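Local structure of methyl-coenzyme M reductase I beta subunit (Methanosarcina barkeri, 1E6Y) at residues L88-V91 / D92-D95; A155-G158 / S159-Q162; D258-I261 / G262-I265; V268-R271 / A272-G276; F422-P425 / I426-V429. The protein is the beta subunit of the nickel enzyme that makes methane from methyl-coenzyme M and coenzyme B in the last step of methanogenesis. One frame throughout, in Å; residues are numbered along the deposited sequence.

Contact 1. Residues L88-V91 / D92-D95; sequences LVQV and DEGD
Asp95 reaches back over its own turn, and its OD1 takes the backbone N-H groups of Val91 and Asp92. Val91 N donates to Asp95 OD1 at 3.0 Å, on the syn side of the carboxylate. Asp92 N donates to the same Asp95 OD1, also at 3.0 Å, but from well above the carboxylate plane. Both N-H groups come from the same face of that plane. The grip depends on the first torsion of Asp95 (chi1 68°), which sets CG between backbone N and carbonyl carbon and turns the carboxylate back over the turn. The backbone adds Asp95 N to Asp92 O at 3.1 Å.

A second polar link joins side chains. Gln90 NE2 donates to Glu93 OE1 at 3.0 Å with a nearly straight bond of 163°. The acceptor lies in the amide plane of Gln90, yet the amide meets the carboxylate from above, the two planes being 82° apart.

Water 1 donates to both Gln90 OE1 and Asp95 OD2 and so bridges the two side chains. Asp95 OD2 also bonds Thr97 OG1. Close by, Val91 O accepts from Arg27 of the second beta subunit.

Gly94 takes a positive phi at the third position of the turn. This is a type II beta turn, from Asp92 to Asp95, with an aspartate clasping the backbone just after helix 78-89 and before strand 98-102.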
loop_
_atom_site.group_PDB
_atom_site.type_symbol
_atom_site.label_atom_id
_atom_site.label_comp_id
_atom_site.label_asym_id
_atom_site.label_seq_id
_atom_site.Cartn_x
_atom_site.Cartn_y
_atom_site.Cartn_z
ATOM N N LEU E 88 32.846 -3.637 13.726
ATOM C CA LEU E 88 32.128 -3.803 12.466
ATOM C C LEU E 88 31.320 -2.565 12.083
ATOM O O LEU E 88 31.137 -2.278 10.901
ATOM C CB LEU E 88 31.200 -5.015 12.550
ATOM C CG LEU E 88 31.899 -6.371 12.652
ATOM C CD1 LEU E 88 30.894 -7.442 13.010
ATOM C CD2 LEU E 88 32.589 -6.693 11.336
ATOM N N VAL E 89 30.814 -1.853 13.088
ATOM C CA VAL E 89 30.024 -0.647 12.861
ATOM C C VAL E 89 30.896 0.557 12.499
ATOM O O VAL E 89 30.509 1.375 11.661
ATOM C CB VAL E 89 29.163 -0.299 14.105
ATOM C CG1 VAL E 89 28.468 1.043 13.915
ATOM C CG2 VAL E 89 28.131 -1.385 14.342
ATOM N N GLN E 90 32.079 0.649 13.107
ATOM C CA GLN E 90 32.968 1.791 12.891
ATOM C C GLN E 90 33.477 1.851 11.453
ATOM O O GLN E 90 33.486 0.844 10.745
ATOM C CB GLN E 90 34.152 1.744 13.868
ATOM C CG GLN E 90 35.209 0.704 13.538
ATOM C CD GLN E 90 36.476 0.882 14.352
ATOM O OE1 GLN E 90 36.475 1.537 15.397
ATOM N NE2 GLN E 90 37.566 0.292 13.879
ATOM N N VAL E 91 33.810 3.060 11.008
ATOM C CA VAL E 91 34.311 3.294 9.660
ATOM C C VAL E 91 35.798 3.641 9.689
ATOM O O VAL E 91 36.578 3.099 8.909
ATOM C CB VAL E 91 33.516 4.433 8.961
ATOM C CG1 VAL E 91 34.216 4.865 7.683
ATOM C CG2 VAL E 91 32.086 3.984 8.655
ATOM N N ASP E 92 36.169 4.558 10.570
ATOM C CA ASP E 92 37.573 4.909 10.788
ATOM C C ASP E 92 37.932 4.596 12.232
ATOM O O ASP E 92 37.104 4.742 13.128
ATOM C CB ASP E 92 37.821 6.404 10.512
ATOM C CG ASP E 92 37.199 6.875 9.209
ATOM O OD1 ASP E 92 37.504 6.293 8.148
ATOM O OD2 ASP E 92 36.370 7.809 9.258
ATOM N N GLU E 93 39.165 4.145 12.445
ATOM C CA GLU E 93 39.681 3.933 13.790
ATOM C C GLU E 93 39.672 5.244 14.569
ATOM O O GLU E 93 40.077 6.288 14.047
ATOM C CB GLU E 93 41.099 3.369 13.721
ATOM C CG GLU E 93 41.159 1.839 13.721
ATOM C CD GLU E 93 40.755 1.226 15.059
ATOM O OE1 GLU E 93 40.330 0.051 15.068
ATOM O OE2 GLU E 93 40.875 1.908 16.102
ATOM N N GLY E 94 39.030 5.216 15.732
ATOM C CA GLY E 94 38.961 6.403 16.563
ATOM C C GLY E 94 37.886 7.391 16.152
ATOM O O GLY E 94 37.901 8.541 16.597
ATOM N N ASP E 95 36.945 6.959 15.314
ATOM C CA ASP E 95 35.822 7.820 14.962
ATOM C C ASP E 95 34.751 7.841 16.053
ATOM O O ASP E 95 34.952 7.312 17.150
ATOM C CB ASP E 95 35.222 7.429 13.593
ATOM C CG ASP E 95 34.521 6.069 13.593
ATOM O OD1 ASP E 95 34.152 5.610 12.494
ATOM O OD2 ASP E 95 34.332 5.450 14.660
HETATM O O HOH W 1 35.622 3.874 16.635
#

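Contact 2. Residues A155-G158 / S159-Q162; sequences AVWG and SYPQ
A type II' beta turn from Trp157 to Tyr160 ends helix 149-157 and brings two aromatic side chains next to each other. Gly158 is its second residue and has left helical geometry with a positive phi of 66°. The turn is closed by a weak bond from Tyr160 N to Trp157 O, 3.4 Å long.

The side chains of Trp157 and Tyr160 lie side by side and point the same way. Their planes are only 20° apart. The rings are slid so far that they barely overlap, with 5.7 Å between the centroids of the Trp157 six-membered ring and the Tyr160 ring. They touch through neighbouring carbons, CE3 and CZ3 of Trp157 with CD2 of Tyr160. Tyr160 CG stands anti to its own N (chi1 -170°), which carries the ring alongside the indole.

Partners beyond the turn hold both rings. Lys153 makes a cation-pi contact with Trp157, and Tyr160 OH bonds Leu184 N of the second beta subunit. Ser159 OG bonds Gly59 O.

The peptide bond before Pro161 is cis. Pro161 CB sits 3.9 Å above the plane of the Tyr160 ring, over its centre.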
loop_
_atom_site.group_PDB
_atom_site.type_symbol
_atom_site.label_atom_id
_atom_site.label_comp_id
_atom_site.label_asym_id
_atom_site.label_seq_id
_atom_site.Cartn_x
_atom_site.Cartn_y
_atom_site.Cartn_z
ATOM N N ALA E 155 16.828 -14.096 14.017
ATOM C CA ALA E 155 16.779 -13.776 15.442
ATOM C C ALA E 155 17.019 -12.280 15.628
ATOM O O ALA E 155 16.421 -11.651 16.500
ATOM C CB ALA E 155 17.827 -14.576 16.206
ATOM N N VAL E 156 17.815 -11.706 14.729
ATOM C CA VAL E 156 18.146 -10.286 14.766
ATOM C C VAL E 156 17.197 -9.456 13.892
ATOM O O VAL E 156 16.615 -8.477 14.357
ATOM C CB VAL E 156 19.609 -10.045 14.302
ATOM C CG1 VAL E 156 19.971 -8.572 14.427
ATOM C CG2 VAL E 156 20.570 -10.897 15.124
ATOM N N TRP E 157 17.000 -9.895 12.649
ATOM C CA TRP E 157 16.292 -9.114 11.633
ATOM C C TRP E 157 14.792 -9.406 11.551
ATOM O O TRP E 157 14.075 -8.752 10.791
ATOM C CB TRP E 157 16.910 -9.361 10.253
ATOM C CG TRP E 157 18.276 -8.781 10.049
ATOM C CD1 TRP E 157 19.464 -9.330 10.436
ATOM C CD2 TRP E 157 18.606 -7.624 9.270
ATOM N NE1 TRP E 157 20.514 -8.601 9.931
ATOM C CE2 TRP E 157 20.018 -7.547 9.211
ATOM C CE3 TRP E 157 17.847 -6.645 8.611
ATOM C CZ2 TRP E 157 20.686 -6.530 8.518
ATOM C CZ3 TRP E 157 18.512 -5.634 7.921
ATOM C CH2 TRP E 157 19.919 -5.588 7.880
ATOM N N GLY E 158 14.343 -10.461 12.225
ATOM C CA GLY E 158 12.944 -10.851 12.148
ATOM C C GLY E 158 12.515 -11.321 10.767
ATOM O O GLY E 158 13.189 -12.144 10.145
ATOM N N SER E 159 11.411 -10.769 10.266
ATOM C CA SER E 159 10.846 -11.204 8.989
ATOM C C SER E 159 11.324 -10.412 7.775
ATOM O O SER E 159 10.904 -10.686 6.652
ATOM C CB SER E 159 9.321 -11.175 9.043
ATOM O OG SER E 159 8.811 -12.421 9.486
ATOM N N TYR E 160 12.202 -9.437 7.996
ATOM C CA TYR E 160 12.835 -8.715 6.892
ATOM C C TYR E 160 13.728 -9.665 6.084
ATOM O O TYR E 160 14.612 -10.308 6.647
ATOM C CB TYR E 160 13.670 -7.550 7.440
ATOM C CG TYR E 160 14.174 -6.603 6.369
ATOM C CD1 TYR E 160 13.323 -5.664 5.785
ATOM C CD2 TYR E 160 15.490 -6.679 5.901
ATOM C CE1 TYR E 160 13.762 -4.832 4.753
ATOM C CE2 TYR E 160 15.941 -5.849 4.872
ATOM C CZ TYR E 160 15.071 -4.929 4.303
ATOM O OH TYR E 160 15.508 -4.114 3.285
ATOM N N PRO E 161 13.549 -9.734 4.743
ATOM C CA PRO E 161 12.864 -8.756 3.890
ATOM C C PRO E 161 11.486 -9.162 3.350
ATOM O O PRO E 161 11.003 -8.547 2.400
ATOM C CB PRO E 161 13.855 -8.552 2.749
ATOM C CG PRO E 161 14.423 -9.930 2.557
ATOM C CD PRO E 161 14.464 -10.571 3.944
ATOM N N GLN E 162 10.871 -10.209 3.906
ATOM C CA GLN E 162 9.487 -10.527 3.538
ATOM C C GLN E 162 8.574 -9.384 3.969
ATOM O O GLN E 162 7.711 -8.940 3.212
ATOM C CB GLN E 162 9.024 -11.842 4.179
ATOM C CG GLN E 162 7.499 -12.090 4.150
ATOM C CD GLN E 162 6.898 -12.095 2.744
ATOM O OE1 GLN E 162 7.596 -12.309 1.752
ATOM N NE2 GLN E 162 5.593 -11.857 2.661
HETATM O O HOH W 2 15.496 -11.824 8.725
#

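Contact 3. Residues D258-I261 / G262-I265; sequences DGTI and GTVI
Thr260 and Thr263 share one first torsion, with chi1 near 60° in both. In each, OG1 sits between the backbone N and the carbonyl carbon. This turns each hydroxyl to the backbone N-H of the other residue. Thr263 OG1 accepts from Thr260 N at 2.8 Å, with an almost straight N-H...O angle of 169°. Thr260 OG1 accepts in return from Thr263 N at 3.2 Å. The two bonds make a capping box, with Thr260 as the N-cap of helix 261-274. The methyl groups of both threonines stand anti to their carbonyl carbons, and CG2 of Thr263 rests 3.7 Å from Thr260 OG1.

The first helical turn continues from there. Val264 N donates to Thr260 O at 3.2 Å. CG2 of Val264 lies equally near that oxygen. Ile265 N gives a weak bond to Ile261 O, and CG1 and CD1 of Ile265 lie alongside the same carbonyl. The side chains of Ile261 and Ile265 meet only loosely, Ile261 CG2 lying 4.5 Å from Ile265 CD1.

Gly259 CA comes within 3.2 Å of Thr263 OG1, so a side chain on that side would be tight.

Each hydroxyl also has an outside partner: Thr263 OG1 bonds Asn255 OD1, and Thr260 OG1 bonds Ile107 O of the gamma subunit. Both of these partners are oxygens that can only accept, so the threonine hydroxyls act as donors outward and as acceptors within the box. The start of the helix is thereby fixed to helix 247-255 and to the gamma subunit at once.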
loop_
_atom_site.group_PDB
_atom_site.type_symbol
_atom_site.label_atom_id
_atom_site.label_comp_id
_atom_site.label_asym_id
_atom_site.label_seq_id
_atom_site.Cartn_x
_atom_site.Cartn_y
_atom_site.Cartn_z
ATOM N N ASP E 258 -4.561 25.392 42.190
ATOM C CA ASP E 258 -6.018 25.328 42.110
ATOM C C ASP E 258 -6.527 25.560 40.689
ATOM O O ASP E 258 -7.735 25.628 40.461
ATOM C CB ASP E 258 -6.642 26.377 43.039
ATOM C CG ASP E 258 -6.318 26.135 44.502
ATOM O OD1 ASP E 258 -5.742 27.040 45.143
ATOM O OD2 ASP E 258 -6.642 25.045 45.017
ATOM N N GLY E 259 -5.606 25.639 39.734
ATOM C CA GLY E 259 -5.953 26.081 38.394
ATOM C C GLY E 259 -6.610 25.041 37.510
ATOM O O GLY E 259 -6.572 23.842 37.787
ATOM N N THR E 260 -7.213 25.522 36.428
ATOM C CA THR E 260 -7.936 24.683 35.481
ATOM C C THR E 260 -7.550 25.135 34.075
ATOM O O THR E 260 -6.826 26.120 33.914
ATOM C CB THR E 260 -9.464 24.858 35.644
ATOM O OG1 THR E 260 -9.818 26.218 35.360
ATOM C CG2 THR E 260 -9.904 24.518 37.067
ATOM N N ILE E 261 -8.073 24.453 33.058
ATOM C CA ILE E 261 -7.948 24.926 31.682
ATOM C C ILE E 261 -8.443 26.373 31.572
ATOM O O ILE E 261 -7.804 27.209 30.932
ATOM C CB ILE E 261 -8.759 24.036 30.706
ATOM C CG1 ILE E 261 -8.192 22.612 30.704
ATOM C CG2 ILE E 261 -8.721 24.623 29.295
ATOM C CD1 ILE E 261 -9.078 21.596 30.010
ATOM N N GLY E 262 -9.536 26.671 32.274
ATOM C CA GLY E 262 -10.125 27.999 32.233
ATOM C C GLY E 262 -9.269 29.106 32.820
ATOM O O GLY E 262 -9.191 30.193 32.250
ATOM N N THR E 263 -8.628 28.847 33.957
ATOM C CA THR E 263 -7.806 29.869 34.607
ATOM C C THR E 263 -6.480 30.090 33.879
ATOM O O THR E 263 -5.920 31.187 33.922
ATOM C CB THR E 263 -7.520 29.529 36.089
ATOM O OG1 THR E 263 -6.820 28.281 36.177
ATOM C CG2 THR E 263 -8.823 29.439 36.876
ATOM N N VAL E 264 -6.008 29.069 33.167
ATOM C CA VAL E 264 -4.827 29.212 32.320
ATOM C C VAL E 264 -5.111 30.210 31.197
ATOM O O VAL E 264 -4.253 31.014 30.838
ATOM C CB VAL E 264 -4.398 27.848 31.714
ATOM C CG1 VAL E 264 -3.304 28.047 30.669
ATOM C CG2 VAL E 264 -3.901 26.927 32.814
ATOM N N ILE E 265 -6.349 30.213 30.711
ATOM C CA ILE E 265 -6.774 31.169 29.697
ATOM C C ILE E 265 -6.717 32.602 30.227
ATOM O O ILE E 265 -6.238 33.501 29.538
ATOM C CB ILE E 265 -8.198 30.830 29.184
ATOM C CG1 ILE E 265 -8.120 29.611 28.263
ATOM C CG2 ILE E 265 -8.802 32.009 28.424
ATOM C CD1 ILE E 265 -9.409 28.868 28.108
#

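Contact 4. Residues V268-R271 / A272-G276; sequences VVRR and AIEAG
Arg270 runs alongside Glu274, one helical turn further on in helix 261-274. Its CB is carried away from the following turn. Arg270 CG, anti to the backbone N (chi1 -179°), lies 3.5 Å from Glu274 OE2. Arg270 CD stays 3.7 Å from Glu274 OE2. The chain then bends at chi3, and Arg270 NE reaches Glu274 OE2 at 3.9 Å, a long salt bridge. OE2 lies at the edge of the guanidinium, near its plane, while the guanidinium and carboxylate planes are 60° apart. At the tip, NH2 forms a salt bridge with Glu254. Water 3 joins the pair weakly, accepting from Arg270 NE and donating to Glu274 OE1.

Beneath the charges the backbone is regular. Glu274 N bonds Arg270 O at 2.9 Å. On another side of the helix Val269 CG1 packs on Ile273 CD1 at 3.8 Å. Gly276, the first residue to leave helical geometry, forms a Schellman motif with a positive phi of 77°, its N bonding Ile273 O.

Arg271 NH1 bonds Glu254 too, so that acid holds both arginines. With alanine at Arg270, Glu274 is likely to lose its long ion pair and Glu254 one of its two arginines.

Because the Arg270-Glu274 pair is long, it probably contributes less than the salt bridges to Glu254, which tie this helix to helix 247-255.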
loop_
_atom_site.group_PDB
_atom_site.type_symbol
_atom_site.label_atom_id
_atom_site.label_comp_id
_atom_site.label_asym_id
_atom_site.label_seq_id
_atom_site.Cartn_x
_atom_site.Cartn_y
_atom_site.Cartn_z
ATOM N N VAL E 268 -3.103 33.577 30.163
ATOM C CA VAL E 268 -2.623 33.783 28.801
ATOM C C VAL E 268 -3.103 35.118 28.240
ATOM O O VAL E 268 -2.312 35.875 27.674
ATOM C CB VAL E 268 -3.074 32.625 27.864
ATOM C CG1 VAL E 268 -2.790 32.968 26.402
ATOM C CG2 VAL E 268 -2.349 31.342 28.245
ATOM N N VAL E 269 -4.379 35.432 28.447
ATOM C CA VAL E 269 -4.939 36.674 27.924
ATOM C C VAL E 269 -4.382 37.894 28.663
ATOM O O VAL E 269 -3.968 38.866 28.030
ATOM C CB VAL E 269 -6.487 36.676 28.000
ATOM C CG1 VAL E 269 -7.043 37.955 27.391
ATOM C CG2 VAL E 269 -7.046 35.466 27.261
ATOM N N ARG E 270 -4.275 37.793 29.987
ATOM C CA ARG E 270 -3.746 38.880 30.810
ATOM C C ARG E 270 -2.330 39.234 30.361
ATOM O O ARG E 270 -2.029 40.373 30.019
ATOM C CB ARG E 270 -3.711 38.493 32.290
ATOM C CG ARG E 270 -3.176 39.612 33.182
ATOM C CD ARG E 270 -2.958 39.183 34.608
ATOM N NE ARG E 270 -1.872 38.247 34.860
ATOM C CZ ARG E 270 -2.016 36.981 35.244
ATOM N NH1 ARG E 270 -3.237 36.497 35.424
ATOM N NH2 ARG E 270 -0.958 36.210 35.462
ATOM N N ARG E 271 -1.490 38.193 30.277
ATOM C CA ARG E 271 -0.103 38.409 29.847
ATOM C C ARG E 271 0.062 38.905 28.435
ATOM O O ARG E 271 0.924 39.746 28.133
ATOM C CB ARG E 271 0.674 37.100 30.064
ATOM C CG ARG E 271 0.840 36.812 31.559
ATOM C CD ARG E 271 1.261 35.380 31.765
ATOM N NE ARG E 271 1.479 34.917 33.117
ATOM C CZ ARG E 271 2.528 35.143 33.896
ATOM N NH1 ARG E 271 2.638 34.640 35.113
ATOM N NH2 ARG E 271 3.517 35.910 33.438
ATOM N N ALA E 272 -0.805 38.438 27.539
ATOM C CA ALA E 272 -0.775 38.895 26.150
ATOM C C ALA E 272 -1.137 40.377 26.042
ATOM O O ALA E 272 -0.567 41.102 25.227
ATOM C CB ALA E 272 -1.721 38.061 25.297
ATOM N N ILE E 273 -2.072 40.821 26.883
ATOM C CA ILE E 273 -2.474 42.227 26.926
ATOM C C ILE E 273 -1.374 43.096 27.535
ATOM O O ILE E 273 -1.036 44.149 26.995
ATOM C CB ILE E 273 -3.785 42.412 27.734
ATOM C CG1 ILE E 273 -4.958 41.797 26.964
ATOM C CG2 ILE E 273 -4.054 43.895 27.983
ATOM C CD1 ILE E 273 -6.224 41.662 27.776
ATOM N N GLU E 274 -0.775 42.615 28.621
ATOM C CA GLU E 274 0.321 43.325 29.278
ATOM C C GLU E 274 1.514 43.510 28.347
ATOM O O GLU E 274 2.169 44.551 28.368
ATOM C CB GLU E 274 0.762 42.574 30.536
ATOM C CG GLU E 274 -0.205 42.694 31.707
ATOM C CD GLU E 274 0.075 41.694 32.820
ATOM O OE1 GLU E 274 0.868 40.750 32.608
ATOM O OE2 GLU E 274 -0.533 41.831 33.903
ATOM N N ALA E 275 1.763 42.514 27.501
ATOM C CA ALA E 275 2.886 42.561 26.567
ATOM C C ALA E 275 2.582 43.385 25.314
ATOM O O ALA E 275 3.471 43.629 24.496
ATOM C CB ALA E 275 3.296 41.144 26.179
ATOM N N GLY E 276 1.327 43.801 25.162
ATOM C CA GLY E 276 0.932 44.570 23.994
ATOM C C GLY E 276 0.756 43.730 22.740
ATOM O O GLY E 276 0.648 44.268 21.638
HETATM O O HOH W 3 1.416 38.558 35.257
#

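Contact 5. Residues F422-P425 / I426-V429; sequences FREP and IKAV
Glu424 and Lys427 meet in a salt bridge, with Lys427 NZ donating to Glu424 OE2 at 3.0 Å. The amine comes on the syn side of the carboxylate, 30° out of its plane. Glu424 OE2 also lies 3.4 Å from both CD and CE of Lys427, so the end of the lysine runs past it. The lysine is extended beyond CG, which lets NZ reach an acid three residues back.

The backbone holds the two ends in place. Glu424 is the N-cap of helix 425-429. Ala428 N bonds Glu424 O at 3.0 Å, in the carbonyl plane. Val429 N bonds Pro425 O at 2.9 Å. CG2 of Val429 lies against the same oxygen. Pro425 opens the helix, where its lack of an N-H costs no helical bond.

Were Glu424 a glutamine, the Lys427 amine would probably lose its counter-charge and be held less firmly.

Further out, Pro425 and Ile426 rest on Ala209 of helix 204-221. Phe422 and Val429 pack on helix 29-40. Ile426 and Lys427 touch Leu14, so the short helix 425-429 lies among helices 204-221 and 29-40 and strand 13-19.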
loop_
_atom_site.group_PDB
_atom_site.type_symbol
_atom_site.label_atom_id
_atom_site.label_comp_id
_atom_site.label_asym_id
_atom_site.label_seq_id
_atom_site.Cartn_x
_atom_site.Cartn_y
_atom_site.Cartn_z
ATOM N N PHE E 422 19.524 14.421 25.113
ATOM C CA PHE E 422 18.177 13.894 24.921
ATOM C C PHE E 422 17.326 14.100 26.172
ATOM O O PHE E 422 16.169 14.513 26.078
ATOM C CB PHE E 422 18.230 12.401 24.576
ATOM C CG PHE E 422 18.568 12.113 23.136
ATOM C CD1 PHE E 422 19.449 12.925 22.429
ATOM C CD2 PHE E 422 18.029 11.002 22.495
ATOM C CE1 PHE E 422 19.787 12.634 21.106
ATOM C CE2 PHE E 422 18.362 10.706 21.174
ATOM C CZ PHE E 422 19.242 11.524 20.480
ATOM N N ARG E 423 17.911 13.853 27.342
ATOM C CA ARG E 423 17.153 13.960 28.589
ATOM C C ARG E 423 17.035 15.409 29.047
ATOM O O ARG E 423 16.075 15.758 29.745
ATOM C CB ARG E 423 17.718 13.089 29.698
ATOM C CG ARG E 423 19.110 13.480 30.173
ATOM C CD ARG E 423 19.294 13.004 31.621
ATOM N NE ARG E 423 20.679 13.279 31.997
ATOM C CZ ARG E 423 21.684 12.414 31.868
ATOM N NH1 ARG E 423 22.908 12.784 32.228
ATOM N NH2 ARG E 423 21.483 11.189 31.408
ATOM N N GLU E 424 17.983 16.258 28.657
ATOM C CA GLU E 424 17.926 17.672 29.024
ATOM C C GLU E 424 18.085 18.591 27.816
ATOM O O GLU E 424 19.086 19.297 27.685
ATOM C CB GLU E 424 18.991 17.991 30.077
ATOM C CG GLU E 424 18.770 17.281 31.401
ATOM C CD GLU E 424 19.591 17.869 32.524
ATOM O OE1 GLU E 424 20.807 17.588 32.581
ATOM O OE2 GLU E 424 19.017 18.596 33.361
ATOM N N PRO E 425 17.076 18.613 26.928
ATOM C CA PRO E 425 17.201 19.248 25.612
ATOM C C PRO E 425 17.244 20.773 25.655
ATOM O O PRO E 425 17.865 21.395 24.797
ATOM C CB PRO E 425 15.983 18.729 24.849
ATOM C CG PRO E 425 14.984 18.435 25.914
ATOM C CD PRO E 425 15.789 17.904 27.069
ATOM N N ILE E 426 16.601 21.369 26.658
ATOM C CA ILE E 426 16.618 22.823 26.814
ATOM C C ILE E 426 18.015 23.296 27.216
ATOM O O ILE E 426 18.546 24.251 26.647
ATOM C CB ILE E 426 15.606 23.302 27.883
ATOM C CG1 ILE E 426 14.210 22.757 27.575
ATOM C CG2 ILE E 426 15.576 24.825 27.918
ATOM C CD1 ILE E 426 13.157 23.137 28.601
ATOM N N LYS E 427 18.608 22.603 28.186
ATOM C CA LYS E 427 19.988 22.854 28.590
ATOM C C LYS E 427 20.963 22.609 27.440
ATOM O O LYS E 427 21.957 23.322 27.300
ATOM C CB LYS E 427 20.359 21.967 29.779
ATOM C CG LYS E 427 19.704 22.382 31.090
ATOM C CD LYS E 427 20.256 21.586 32.262
ATOM C CE LYS E 427 19.576 21.987 33.563
ATOM N NZ LYS E 427 19.957 21.080 34.686
ATOM N N ALA E 428 20.661 21.612 26.612
ATOM C CA ALA E 428 21.456 21.319 25.420
ATOM C C ALA E 428 21.436 22.495 24.446
ATOM O O ALA E 428 22.483 22.942 23.974
ATOM C CB ALA E 428 20.926 20.061 24.734
ATOM N N VAL E 429 20.241 23.008 24.171
ATOM C CA VAL E 429 20.072 24.110 23.232
ATOM C C VAL E 429 20.680 25.411 23.760
ATOM O O VAL E 429 21.256 26.184 22.994
ATOM C CB VAL E 429 18.578 24.329 22.895
ATOM C CG1 VAL E 429 18.399 25.593 22.072
ATOM C CG2 VAL E 429 18.041 23.131 22.126
#

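Overall arrangement
The five contacts follow one another along the chain, each local, between adjoining segments, and none nests in or crosses another. Contact 1 closes the turn from helix 78-89 toward strand 98-102. Contact 2 ends helix 149-157, its centre about 25 Å from that of contact 1. Both belong to the N-terminal domain of the beta subunit family. Contacts 3 and 4 lie on the other side of the chain's centre, with centres about 50 to 56 Å from those of the first two. They share helix 261-274: contact 3 caps its start and contact 4 runs through its last turns. Contact 5, near the C terminus, is about 28 Å from each of them by centres and joins helices 420-423 and 425-429.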